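Local coordinates for protein cystathionine beta-lyases/cystathionine gamma-synthases (Corynebacterium glutamicum, PDB 5X5H) that probably catalyses the pyridoxal-phosphate-dependent joining of O-succinyl-L-homoserine and L-cysteine into L,L-cystathionine, with release of succinate, in methionine biosynthesis, at residues A[339-343]-A[344-348]; A[229-232]-A[233-237]; A[6-9]-A[10-14]; A[116-120]-A[121-125]; A[40-43]-A[44-47]. All coordinates share one frame; numbering follows the deposited sequence.

Interaction 1. Residues A[339-343]-A[344-348]; sequences LLEHP and ATMTH
The carboxylate of E341 takes hold of T347 twice. T347 N donates to E341 OE1 at 3.2 Å, and the hydroxyl T347 OG1 donates to E341 OE2 at 2.7 Å; each oxygen offers its syn lone pair. With CG set between the backbone N and the carbonyl carbon (chi1 66°) and the chain bent at chi2, the acid folds forward over the turn. R364 on the neighbouring strand adds a salt bridge to OE2.

A second side-chain bond closes one residue further on: H342 ND1 and T345 OG1 lie 2.8 Å apart in the imidazole plane, while H342 NE2 bonds to the carbonyl of R360.

The backbone bonds wind the loop up. H342 O accepts from T345 N, and P343 O accepts from M346 N and H348 N, which reach it from opposite faces of its carbonyl plane.

Apolar contact comes from M346, whose thioether runs past E341 in the opposite direction, M346 CE lying 3.6 Å from E341 CB. The sulfur also receives a weak bond from H342 N.

T347 OG1 in turn accepts from H348 ND1 at 2.7 Å, and H348 NE2 bonds to the carbonyl of N154, a cofactor-binding residue. A relay of polar groups thus runs from R364 through E341 and T347 to H348; with both its ring nitrogens held, the imidazole is fixed in rotation beside the pyridoxal phosphate pocket.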
loop_
_atom_site.group_PDB
_atom_site.type_symbol
_atom_site.label_atom_id
_atom_site.label_comp_id
_atom_site.label_asym_id
_atom_site.label_seq_id
_atom_site.Cartn_x
_atom_site.Cartn_y
_atom_site.Cartn_z
ATOM N N LEU A 339 2.028 -16.689 19.163
ATOM C CA LEU A 339 3.478 -16.872 18.973
ATOM C C LEU A 339 4.092 -17.362 20.259
ATOM O O LEU A 339 3.615 -17.068 21.329
ATOM C CB LEU A 339 4.146 -15.555 18.522
ATOM C CG LEU A 339 3.637 -14.833 17.278
ATOM C CD1 LEU A 339 4.484 -13.525 17.123
ATOM C CD2 LEU A 339 3.738 -15.696 16.069
ATOM N N LEU A 340 5.247 -18.013 20.100
ATOM C CA LEU A 340 6.066 -18.293 21.291
ATOM C C LEU A 340 7.579 -18.179 20.964
ATOM O O LEU A 340 7.940 -18.257 19.810
ATOM C CB LEU A 340 5.747 -19.628 22.000
ATOM C CG LEU A 340 6.266 -20.889 21.336
ATOM C CD1 LEU A 340 5.774 -22.093 22.177
ATOM C CD2 LEU A 340 5.935 -21.215 19.962
ATOM N N GLU A 341 8.351 -17.975 22.021
ATOM C CA GLU A 341 9.809 -17.855 21.822
ATOM C C GLU A 341 10.517 -18.248 23.098
ATOM O O GLU A 341 9.933 -18.427 24.131
ATOM C CB GLU A 341 10.177 -16.453 21.395
ATOM C CG GLU A 341 9.927 -15.397 22.459
ATOM C CD GLU A 341 11.088 -14.487 22.824
ATOM O OE1 GLU A 341 12.151 -14.617 22.299
ATOM O OE2 GLU A 341 10.881 -13.564 23.645
ATOM N N HIS A 342 11.800 -18.449 22.958
ATOM C CA HIS A 342 12.761 -18.769 24.079
ATOM C C HIS A 342 13.616 -17.511 24.398
ATOM O O HIS A 342 14.604 -17.241 23.611
ATOM C CB HIS A 342 13.562 -19.885 23.605
ATOM C CG HIS A 342 14.523 -20.415 24.639
ATOM N ND1 HIS A 342 15.906 -20.423 24.449
ATOM C CD2 HIS A 342 14.268 -20.985 25.853
ATOM C CE1 HIS A 342 16.452 -20.981 25.531
ATOM N NE2 HIS A 342 15.491 -21.305 26.409
ATOM N N PRO A 343 13.299 -16.600 25.271
ATOM C CA PRO A 343 14.016 -15.267 25.386
ATOM C C PRO A 343 15.480 -15.320 25.572
ATOM O O PRO A 343 16.176 -14.488 24.977
ATOM C CB PRO A 343 13.286 -14.493 26.479
ATOM C CG PRO A 343 11.940 -15.168 26.542
ATOM C CD PRO A 343 12.123 -16.592 26.129
ATOM N N ALA A 344 15.972 -16.334 26.242
ATOM C CA ALA A 344 17.442 -16.374 26.519
ATOM C C ALA A 344 18.249 -16.443 25.253
ATOM O O ALA A 344 19.375 -15.886 25.244
ATOM C CB ALA A 344 17.719 -17.571 27.412
ATOM N N THR A 345 17.697 -17.065 24.192
ATOM C CA THR A 345 18.448 -17.224 22.924
ATOM C C THR A 345 17.889 -16.291 21.862
ATOM O O THR A 345 18.476 -16.164 20.773
ATOM C CB THR A 345 18.459 -18.728 22.475
ATOM O OG1 THR A 345 17.114 -19.163 22.299
ATOM C CG2 THR A 345 19.180 -19.631 23.518
ATOM N N MET A 346 16.790 -15.578 22.052
ATOM C CA MET A 346 16.158 -14.910 21.001
ATOM C C MET A 346 16.026 -13.493 21.442
ATOM O O MET A 346 17.000 -12.790 21.360
ATOM C CB MET A 346 14.734 -15.609 20.709
ATOM C CG MET A 346 14.835 -17.016 20.100
ATOM S SD MET A 346 13.338 -18.074 19.882
ATOM C CE MET A 346 12.391 -17.093 18.653
ATOM N N THR A 347 14.896 -13.002 21.942
ATOM C CA THR A 347 14.731 -11.511 22.107
ATOM C C THR A 347 15.619 -10.865 23.154
ATOM O O THR A 347 15.840 -9.628 23.165
ATOM C CB THR A 347 13.294 -11.151 22.530
ATOM O OG1 THR A 347 12.961 -11.897 23.724
ATOM C CG2 THR A 347 12.292 -11.401 21.343
ATOM N N HIS A 348 16.114 -11.699 24.119
ATOM C CA HIS A 348 16.855 -11.200 25.251
ATOM C C HIS A 348 18.258 -11.741 25.240
ATOM O O HIS A 348 18.940 -11.645 26.272
ATOM C CB HIS A 348 16.135 -11.511 26.606
ATOM C CG HIS A 348 14.915 -10.677 26.819
ATOM N ND1 HIS A 348 13.799 -10.790 26.009
ATOM C CD2 HIS A 348 14.684 -9.648 27.643
ATOM C CE1 HIS A 348 12.890 -9.891 26.374
ATOM N NE2 HIS A 348 13.409 -9.169 27.368
#

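Interaction 2. Residues A[229-232]-A[233-237]; sequences LFMQ and GGIGP
M231 and I235, one turn apart, lie side by side on the last turn of helix 222-235, just before the chain leaves helical geometry at G236. Their side chains point the same way: M231 CE sits 3.9 Å from I235 CG1, and the sulfur is about as close. The methionine reaches its neighbour because its chain bends at both chi2 (-68°) and chi3. This apolar pair packs on helix 82-93, M231 against I88, R91 and I92 and I235 against R91, and I235 also touches L113 of the second subunit.

The backbone is firmly bonded up to I235. G233 N donates to L229 O at 3.1 Å, and G234 N comes in to F230 O at 2.8 Å with a bent N-H (136°). I235 N then completes the regular series on M231 O, also at 2.8 Å.

Beyond that the winding slackens. G236, with positive phi, makes two weak bonds, to M231 O and to Q232 O, and P237 CD stays 4.0 Å from Q232 O. On the partly exposed side, L229 and F230 point away from the following turn; F230 packs instead on T116 of the second subunit. The end of Q232 extends away, its NE2 bonding E64 and the carbonyl of A78.

The helix end lies by the cofactor region: R54 bonds to G233 O, and G236 O to S81 of the second subunit. At the exit itself, G236 CA makes a C-H...O contact with Q232 O, 3.0 Å away.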
loop_
_atom_site.group_PDB
_atom_site.type_symbol
_atom_site.label_atom_id
_atom_site.label_comp_id
_atom_site.label_asym_id
_atom_site.label_seq_id
_atom_site.Cartn_x
_atom_site.Cartn_y
_atom_site.Cartn_z
ATOM N N LEU A 229 8.126 16.803 18.897
ATOM C CA LEU A 229 7.973 17.298 17.522
ATOM C C LEU A 229 9.249 17.775 16.909
ATOM O O LEU A 229 9.558 17.467 15.763
ATOM C CB LEU A 229 6.894 18.403 17.527
ATOM C CG LEU A 229 6.679 19.093 16.164
ATOM C CD1 LEU A 229 6.167 18.124 15.153
ATOM C CD2 LEU A 229 5.675 20.231 16.352
ATOM N N PHE A 230 10.069 18.533 17.686
ATOM C CA PHE A 230 11.328 19.026 17.243
ATOM C C PHE A 230 12.185 17.866 16.840
ATOM O O PHE A 230 12.823 17.858 15.776
ATOM C CB PHE A 230 12.022 19.836 18.342
ATOM C CG PHE A 230 13.431 20.208 18.006
ATOM C CD1 PHE A 230 13.641 21.299 17.176
ATOM C CD2 PHE A 230 14.525 19.396 18.334
ATOM C CE1 PHE A 230 14.945 21.629 16.780
ATOM C CE2 PHE A 230 15.814 19.738 17.918
ATOM C CZ PHE A 230 15.996 20.821 17.134
ATOM N N MET A 231 12.215 16.806 17.647
ATOM C CA MET A 231 13.071 15.700 17.331
ATOM C C MET A 231 12.535 14.793 16.200
ATOM O O MET A 231 13.313 14.228 15.408
ATOM C CB MET A 231 13.319 14.826 18.609
ATOM C CG MET A 231 14.035 15.550 19.662
ATOM S SD MET A 231 15.751 15.992 19.353
ATOM C CE MET A 231 16.553 14.544 20.038
ATOM N N GLN A 232 11.218 14.644 16.155
ATOM C CA GLN A 232 10.586 13.923 15.076
ATOM C C GLN A 232 11.090 14.484 13.752
ATOM O O GLN A 232 11.523 13.754 12.853
ATOM C CB GLN A 232 9.045 14.098 15.241
ATOM C CG GLN A 232 8.234 13.139 14.402
ATOM C CD GLN A 232 6.788 13.385 14.618
ATOM O OE1 GLN A 232 6.354 14.513 14.560
ATOM N NE2 GLN A 232 5.991 12.360 14.786
ATOM N N GLY A 233 11.010 15.796 13.558
ATOM C CA GLY A 233 11.385 16.480 12.356
ATOM C C GLY A 233 12.888 16.619 12.238
ATOM O O GLY A 233 13.530 16.539 11.165
ATOM N N GLY A 234 13.633 16.791 13.314
ATOM C CA GLY A 234 15.020 17.139 13.236
ATOM C C GLY A 234 15.943 15.939 13.186
ATOM O O GLY A 234 17.056 16.001 12.593
ATOM N N ILE A 235 15.573 14.832 13.839
ATOM C CA ILE A 235 16.310 13.573 13.711
ATOM C C ILE A 235 15.612 12.719 12.603
ATOM O O ILE A 235 16.258 11.974 11.882
ATOM C CB ILE A 235 16.335 12.785 15.012
ATOM C CG1 ILE A 235 16.688 13.555 16.297
ATOM C CG2 ILE A 235 17.107 11.460 14.934
ATOM C CD1 ILE A 235 17.986 14.255 16.272
ATOM N N GLY A 236 14.296 12.784 12.423
ATOM C CA GLY A 236 13.615 12.138 11.354
ATOM C C GLY A 236 13.327 10.649 11.454
ATOM O O GLY A 236 13.109 10.065 10.392
ATOM N N PRO A 237 13.127 9.998 12.588
ATOM C CA PRO A 237 12.668 8.601 12.623
ATOM C C PRO A 237 11.170 8.566 12.516
ATOM O O PRO A 237 10.482 8.177 13.525
ATOM C CB PRO A 237 13.223 8.110 13.921
ATOM C CG PRO A 237 13.154 9.225 14.823
ATOM C CD PRO A 237 13.433 10.436 13.967
#

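Interaction 3. Residues A[6-9]-A[10-14]; sequences NTQG and FSTAS
Residues G9 and T12 meet at the N-terminal end of helix 10-16, where the incoming loop gives way to the first helical turn and a neighbouring subunit packs alongside. G9 holds the N-cap position. Its carbonyl starts the helical pattern: A13 N donates to G9 O at 2.9 Å, nearly straight at 168°.

Side chains add light packing around this bond. T12 CB lies 3.5 Å from G9 O, and the methyl of A13 comes about as close to the same oxygen. The T12 methyl, CG2, turns back to the loop and meets the aliphatic part of Q8 at CB, 4.1 Å away. With OG1 anti to the carbonyl carbon (chi1 -52°), the hydroxyl of T12 turns to D374 of the third subunit.

At the next residue, F10 O is held from opposite faces of its plane by S14 N at 2.9 Å and by the hydroxyl S14 OG at 3.0 Å. The ring of F10 swings off the other way, edge-to-face with Y186 and against L70 of helix 58-70.

Having no side chain, G9 cannot cap the helix with one of its own. Two acids of the third subunit bond here instead: D374 accepts from G9 N and T12 OG1, and D371 accepts from T12 N. Bonds to the helix start thus also join two subunits; the carboxylates there would probably be favoured by the helix dipole.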
loop_
_atom_site.group_PDB
_atom_site.type_symbol
_atom_site.label_atom_id
_atom_site.label_comp_id
_atom_site.label_asym_id
_atom_site.label_seq_id
_atom_site.Cartn_x
_atom_site.Cartn_y
_atom_site.Cartn_z
ATOM N N ASN A 6 -12.969 12.607 26.845
ATOM C CA ASN A 6 -13.415 12.527 28.240
ATOM C C ASN A 6 -14.879 12.109 28.354
ATOM O O ASN A 6 -15.375 11.792 29.466
ATOM C CB ASN A 6 -13.222 13.890 28.977
ATOM C CG ASN A 6 -11.743 14.257 29.221
ATOM O OD1 ASN A 6 -11.312 15.374 28.900
ATOM N ND2 ASN A 6 -10.988 13.353 29.837
ATOM N N THR A 7 -15.616 12.122 27.244
ATOM C CA THR A 7 -17.010 11.778 27.358
ATOM C C THR A 7 -17.366 10.579 26.555
ATOM O O THR A 7 -18.565 10.300 26.446
ATOM C CB THR A 7 -17.933 12.910 26.924
ATOM O OG1 THR A 7 -17.811 13.083 25.515
ATOM C CG2 THR A 7 -17.604 14.230 27.713
ATOM N N GLN A 8 -16.381 9.916 25.945
ATOM C CA GLN A 8 -16.731 8.767 25.022
ATOM C C GLN A 8 -15.935 7.615 25.471
ATOM O O GLN A 8 -14.852 7.796 26.057
ATOM C CB GLN A 8 -16.385 9.006 23.578
ATOM C CG GLN A 8 -17.082 10.207 22.921
ATOM C CD GLN A 8 -18.587 10.031 22.677
ATOM O OE1 GLN A 8 -19.387 10.464 23.510
ATOM N NE2 GLN A 8 -18.980 9.538 21.496
ATOM N N GLY A 9 -16.399 6.434 25.116
ATOM C CA GLY A 9 -15.746 5.224 25.514
ATOM C C GLY A 9 -14.507 4.869 24.683
ATOM O O GLY A 9 -14.205 5.491 23.677
ATOM N N PHE A 10 -13.754 3.903 25.193
ATOM C CA PHE A 10 -12.474 3.497 24.567
ATOM C C PHE A 10 -12.667 2.971 23.152
ATOM O O PHE A 10 -11.886 3.366 22.273
ATOM C CB PHE A 10 -11.839 2.383 25.417
ATOM C CG PHE A 10 -10.456 1.986 24.977
ATOM C CD1 PHE A 10 -10.225 1.172 23.923
ATOM C CD2 PHE A 10 -9.377 2.573 25.644
ATOM C CE1 PHE A 10 -8.878 0.901 23.542
ATOM C CE2 PHE A 10 -8.073 2.288 25.246
ATOM C CZ PHE A 10 -7.831 1.468 24.203
ATOM N N SER A 11 -13.653 2.094 22.936
ATOM C CA SER A 11 -13.925 1.596 21.599
ATOM C C SER A 11 -14.374 2.670 20.650
ATOM O O SER A 11 -13.841 2.785 19.488
ATOM C CB SER A 11 -14.904 0.488 21.588
ATOM O OG SER A 11 -14.405 -0.674 22.224
ATOM N N THR A 12 -15.175 3.616 21.121
ATOM C CA THR A 12 -15.538 4.788 20.342
ATOM C C THR A 12 -14.377 5.599 19.926
ATOM O O THR A 12 -14.177 5.945 18.738
ATOM C CB THR A 12 -16.563 5.602 21.077
ATOM O OG1 THR A 12 -17.641 4.764 21.448
ATOM C CG2 THR A 12 -17.133 6.785 20.203
ATOM N N ALA A 13 -13.516 5.938 20.903
ATOM C CA ALA A 13 -12.308 6.707 20.620
ATOM C C ALA A 13 -11.336 6.067 19.676
ATOM O O ALA A 13 -10.643 6.701 18.846
ATOM C CB ALA A 13 -11.561 7.086 21.903
ATOM N N SER A 14 -11.218 4.732 19.810
ATOM C CA SER A 14 -10.268 3.982 18.967
ATOM C C SER A 14 -10.624 4.084 17.486
ATOM O O SER A 14 -9.720 3.972 16.617
ATOM C CB SER A 14 -10.236 2.517 19.293
ATOM O OG SER A 14 -9.742 2.266 20.570
#

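Interaction 4. Residues A[116-120]-A[121-125]; sequences TVFTA and WGVEY
The indole of W121 meets the preceding helix with its edge: V117 O lies in the ring plane, 3.2 Å from W121 CD1, and A120 O lies over one face. V117 CG1 also approaches CD1. Setting CG anti to the carbonyl carbon (chi1 -74°) turns the indole back along the helix, and P96 of the second subunit packs on it. The F118 ring has V123 CG2 at its edge, 4.1 Å from CD2; F118 and V123 run side by side, pointing the same way, while F90 meets the phenyl ring edge-to-face. At the edge of the Y125 ring, in its plane, sits the T119 methyl, with CG2 3.8 Å from CE1. The polar ends of this last pair go to D115: Y125 OH bonds its carboxylate and T119 OG1 its backbone carbonyl.

Under these groups the backbone turns out of the helix. F118 O takes two bonds, from W121 N at 3.0 Å and from V123 N at 3.2 Å, the donors arriving from opposite faces of the carbonyl plane. G122 N donates to T119 O, also at 3.2 Å and nearly straight at 164°. T119 CA adds a C-H...O contact to V123 O.

G122 has positive phi and is the C-prime residue. Together with the V123-to-F118 and G122-to-T119 bonds it makes a Schellman motif, which ends helix 108-118 and sends the chain into strand 124-128 of a beta-alpha-beta unit in the large mixed sheet.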
loop_
_atom_site.group_PDB
_atom_site.type_symbol
_atom_site.label_atom_id
_atom_site.label_comp_id
_atom_site.label_asym_id
_atom_site.label_seq_id
_atom_site.Cartn_x
_atom_site.Cartn_y
_atom_site.Cartn_z
ATOM N N THR A 116 24.969 -0.046 25.732
ATOM C CA THR A 116 25.950 0.087 24.657
ATOM C C THR A 116 26.075 1.492 24.150
ATOM O O THR A 116 27.180 2.020 23.982
ATOM C CB THR A 116 25.630 -0.933 23.511
ATOM O OG1 THR A 116 25.804 -2.282 23.956
ATOM C CG2 THR A 116 26.551 -0.679 22.314
ATOM N N VAL A 117 24.970 2.159 23.886
ATOM C CA VAL A 117 25.017 3.457 23.275
ATOM C C VAL A 117 25.069 4.601 24.256
ATOM O O VAL A 117 26.007 5.421 24.223
ATOM C CB VAL A 117 23.791 3.629 22.248
ATOM C CG1 VAL A 117 23.774 5.019 21.607
ATOM C CG2 VAL A 117 23.861 2.514 21.202
ATOM N N PHE A 118 24.091 4.761 25.151
ATOM C CA PHE A 118 24.039 5.950 25.943
ATOM C C PHE A 118 25.222 6.067 26.945
ATOM O O PHE A 118 25.660 7.181 27.238
ATOM C CB PHE A 118 22.675 6.199 26.579
ATOM C CG PHE A 118 21.689 6.781 25.609
ATOM C CD1 PHE A 118 21.163 5.985 24.628
ATOM C CD2 PHE A 118 21.525 8.131 25.546
ATOM C CE1 PHE A 118 20.315 6.508 23.650
ATOM C CE2 PHE A 118 20.645 8.690 24.615
ATOM C CZ PHE A 118 20.121 7.887 23.625
ATOM N N THR A 119 25.747 4.928 27.427
ATOM C CA THR A 119 26.933 5.034 28.308
ATOM C C THR A 119 28.164 5.562 27.534
ATOM O O THR A 119 28.905 6.335 28.149
ATOM C CB THR A 119 27.323 3.694 28.917
ATOM O OG1 THR A 119 27.628 2.811 27.841
ATOM C CG2 THR A 119 26.271 3.102 29.777
ATOM N N ALA A 120 28.256 5.369 26.264
ATOM C CA ALA A 120 29.333 5.921 25.467
ATOM C C ALA A 120 29.181 7.413 25.267
ATOM O O ALA A 120 30.152 8.131 24.935
ATOM C CB ALA A 120 29.425 5.172 24.175
ATOM N N TRP A 121 27.998 7.924 25.526
ATOM C CA TRP A 121 27.682 9.390 25.390
ATOM C C TRP A 121 27.591 10.095 26.776
ATOM O O TRP A 121 26.994 11.142 26.896
ATOM C CB TRP A 121 26.390 9.519 24.540
ATOM C CG TRP A 121 26.648 9.236 23.101
ATOM C CD1 TRP A 121 26.615 8.017 22.495
ATOM C CD2 TRP A 121 27.177 10.136 22.154
ATOM N NE1 TRP A 121 27.026 8.096 21.197
ATOM C CE2 TRP A 121 27.353 9.412 20.939
ATOM C CE3 TRP A 121 27.414 11.527 22.154
ATOM C CZ2 TRP A 121 27.809 10.010 19.768
ATOM C CZ3 TRP A 121 27.867 12.126 20.929
ATOM C CH2 TRP A 121 28.096 11.367 19.815
ATOM N N GLY A 122 28.062 9.453 27.850
ATOM C CA GLY A 122 28.129 10.108 29.134
ATOM C C GLY A 122 26.991 9.932 30.091
ATOM O O GLY A 122 26.930 10.601 31.123
ATOM N N VAL A 123 26.008 9.054 29.780
ATOM C CA VAL A 123 24.932 8.777 30.631
ATOM C C VAL A 123 25.293 7.577 31.578
ATOM O O VAL A 123 25.868 6.625 31.123
ATOM C CB VAL A 123 23.645 8.438 29.816
ATOM C CG1 VAL A 123 22.496 8.094 30.736
ATOM C CG2 VAL A 123 23.296 9.618 28.899
ATOM N N GLU A 124 24.886 7.697 32.817
ATOM C CA GLU A 124 25.044 6.680 33.836
ATOM C C GLU A 124 23.703 5.996 34.051
ATOM O O GLU A 124 22.584 6.590 33.863
ATOM C CB GLU A 124 25.397 7.391 35.174
ATOM C CG GLU A 124 26.531 8.317 35.257
ATOM C CD GLU A 124 26.623 9.141 36.594
ATOM O OE1 GLU A 124 25.780 9.185 37.512
ATOM O OE2 GLU A 124 27.673 9.813 36.705
ATOM N N TYR A 125 23.718 4.757 34.531
ATOM C CA TYR A 125 22.522 4.126 34.976
ATOM C C TYR A 125 22.708 3.186 36.166
ATOM O O TYR A 125 23.840 2.724 36.426
ATOM C CB TYR A 125 21.873 3.394 33.830
ATOM C CG TYR A 125 22.591 2.090 33.381
ATOM C CD1 TYR A 125 23.665 2.101 32.528
ATOM C CD2 TYR A 125 22.150 0.882 33.826
ATOM C CE1 TYR A 125 24.305 0.911 32.117
ATOM C CE2 TYR A 125 22.766 -0.284 33.391
ATOM C CZ TYR A 125 23.837 -0.249 32.582
ATOM O OH TYR A 125 24.413 -1.389 32.167
#

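Interaction 5. Residues A[40-43]-A[44-47]; sequences QNAP and NELR
A type II beta turn from A42 to E45 reverses the chain in the loop that carries Q40, a residue of a magnesium site completed by F38 and E51. E45 N donates to A42 O at 2.9 Å to close the turn, the donor standing above the carbonyl plane. Further back, N41 N bonds to E45 O, also at 2.9 Å, nearly along the C=O axis.

The open end of the loop is tied by R47 and N41. R47 grips the amide oxygen side-on: R47 NE reaches N41 OD1 at 2.9 Å and NH2 reaches the same atom at 3.2 Å. Amide and guanidinium planes are only 18° apart, so the two groups lie almost in one plane. The arginine leaves with CG anti to the backbone N (chi1 -177°) and then bends at chi3, which brings its head round to the asparagine. R47 NH1 continues to the carbonyl of D22 of the fourth subunit.

Q40 and L46 lie side by side, the L46 methyl CD2 packing against the amide of Q40, 3.5 Å from its CD. Q40 also packs on M346 of the second subunit, and P43 on T345 there. On the exposed side, the E45 carboxylate runs past the A42 methyl.

A42 N is buried by the contact and finds no partner. Waters fill in elsewhere: one joins N41 ND2 to R47 O, and another bridges the turn, donating to P43 O at 2.7 Å and to E45 OE2 at 3.1 Å.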
loop_
_atom_site.group_PDB
_atom_site.type_symbol
_atom_site.label_atom_id
_atom_site.label_comp_id
_atom_site.label_asym_id
_atom_site.label_seq_id
_atom_site.Cartn_x
_atom_site.Cartn_y
_atom_site.Cartn_z
ATOM N N GLN A 40 2.312 25.495 -0.938
ATOM C CA GLN A 40 2.050 26.661 -0.081
ATOM C C GLN A 40 1.355 27.731 -0.845
ATOM O O GLN A 40 1.527 27.846 -2.051
ATOM C CB GLN A 40 3.374 27.107 0.462
ATOM C CG GLN A 40 4.095 26.025 1.322
ATOM C CD GLN A 40 5.327 26.316 2.095
ATOM O OE1 GLN A 40 6.151 25.401 2.499
ATOM N NE2 GLN A 40 5.544 27.546 2.321
ATOM N N ASN A 41 0.673 28.604 -0.133
ATOM C CA ASN A 41 -0.046 29.698 -0.805
ATOM C C ASN A 41 0.936 30.878 -1.030
ATOM O O ASN A 41 0.705 31.620 -1.994
ATOM C CB ASN A 41 -1.184 30.183 0.113
ATOM C CG ASN A 41 -2.260 29.139 0.347
ATOM O OD1 ASN A 41 -2.427 28.264 -0.457
ATOM N ND2 ASN A 41 -3.101 29.295 1.399
ATOM N N ALA A 42 1.970 31.051 -0.260
ATOM C CA ALA A 42 3.074 31.996 -0.463
ATOM C C ALA A 42 4.253 31.493 0.341
ATOM O O ALA A 42 4.046 30.527 1.123
ATOM C CB ALA A 42 2.605 33.368 0.043
ATOM N N PRO A 43 5.484 32.009 0.252
ATOM C CA PRO A 43 6.553 31.447 0.921
ATOM C C PRO A 43 6.340 31.388 2.415
ATOM O O PRO A 43 6.134 32.442 3.029
ATOM C CB PRO A 43 7.786 32.332 0.499
ATOM C CG PRO A 43 7.447 32.774 -0.816
ATOM C CD PRO A 43 5.962 33.099 -0.694
ATOM N N ASN A 44 6.483 30.188 2.964
ATOM C CA ASN A 44 6.214 29.825 4.356
ATOM C C ASN A 44 4.822 30.258 4.863
ATOM O O ASN A 44 4.642 30.549 6.053
ATOM C CB ASN A 44 7.357 30.357 5.239
ATOM C CG ASN A 44 7.436 29.625 6.581
ATOM O OD1 ASN A 44 7.522 28.366 6.647
ATOM N ND2 ASN A 44 7.540 30.420 7.661
ATOM N N GLU A 45 3.815 30.308 4.018
ATOM C CA GLU A 45 2.384 30.444 4.322
ATOM C C GLU A 45 1.663 29.136 3.863
ATOM O O GLU A 45 1.278 28.962 2.723
ATOM C CB GLU A 45 1.754 31.622 3.619
ATOM C CG GLU A 45 2.474 32.871 4.077
ATOM C CD GLU A 45 1.881 34.176 3.637
ATOM O OE1 GLU A 45 0.695 34.221 3.236
ATOM O OE2 GLU A 45 2.693 35.146 3.647
ATOM N N LEU A 46 1.442 28.283 4.868
ATOM C CA LEU A 46 0.971 26.943 4.597
ATOM C C LEU A 46 -0.468 26.940 4.256
ATOM O O LEU A 46 -1.315 27.714 4.740
ATOM C CB LEU A 46 1.342 26.043 5.756
ATOM C CG LEU A 46 2.778 26.026 6.270
ATOM C CD1 LEU A 46 3.020 24.936 7.333
ATOM C CD2 LEU A 46 3.849 25.967 5.225
ATOM N N ARG A 47 -0.918 26.003 3.451
ATOM C CA ARG A 47 -2.304 25.915 3.055
ATOM C C ARG A 47 -3.236 25.484 4.218
ATOM O O ARG A 47 -4.305 26.081 4.445
ATOM C CB ARG A 47 -2.419 24.974 1.872
ATOM C CG ARG A 47 -3.799 24.846 1.310
ATOM C CD ARG A 47 -3.868 24.536 -0.199
ATOM N NE ARG A 47 -3.134 25.500 -0.999
ATOM C CZ ARG A 47 -2.694 25.285 -2.235
ATOM N NH1 ARG A 47 -3.001 24.168 -2.953
ATOM N NH2 ARG A 47 -1.975 26.215 -2.835
HETATM O O HOH W 1 0.857 26.794 -4.467
HETATM O O HOH W 2 -5.325 27.970 2.721
HETATM O O HOH W 3 5.547 35.010 2.440
#

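Overall arrangement
From the N terminus the contacts come in series, none nested and none crossing: each folds a continuous stretch on itself. Interaction 3 opens helix 10-16; interaction 5 closes the loop around strand 45-46, far out on an arm. Interaction 4 turns helix 108-118 into strand 124-128 of the seven-stranded sheet, and interaction 2 ends helix 222-235. Interaction 1 winds up the loop after strand 339-341 of the five-stranded sheet. Within one chain interactions 1 and 5 lie about 51 Å apart between centres, yet between subunits they meet, the 40-43 loop of one packing on the 344-348 loop of another. Interactions 2 and 4 likewise touch across that interface.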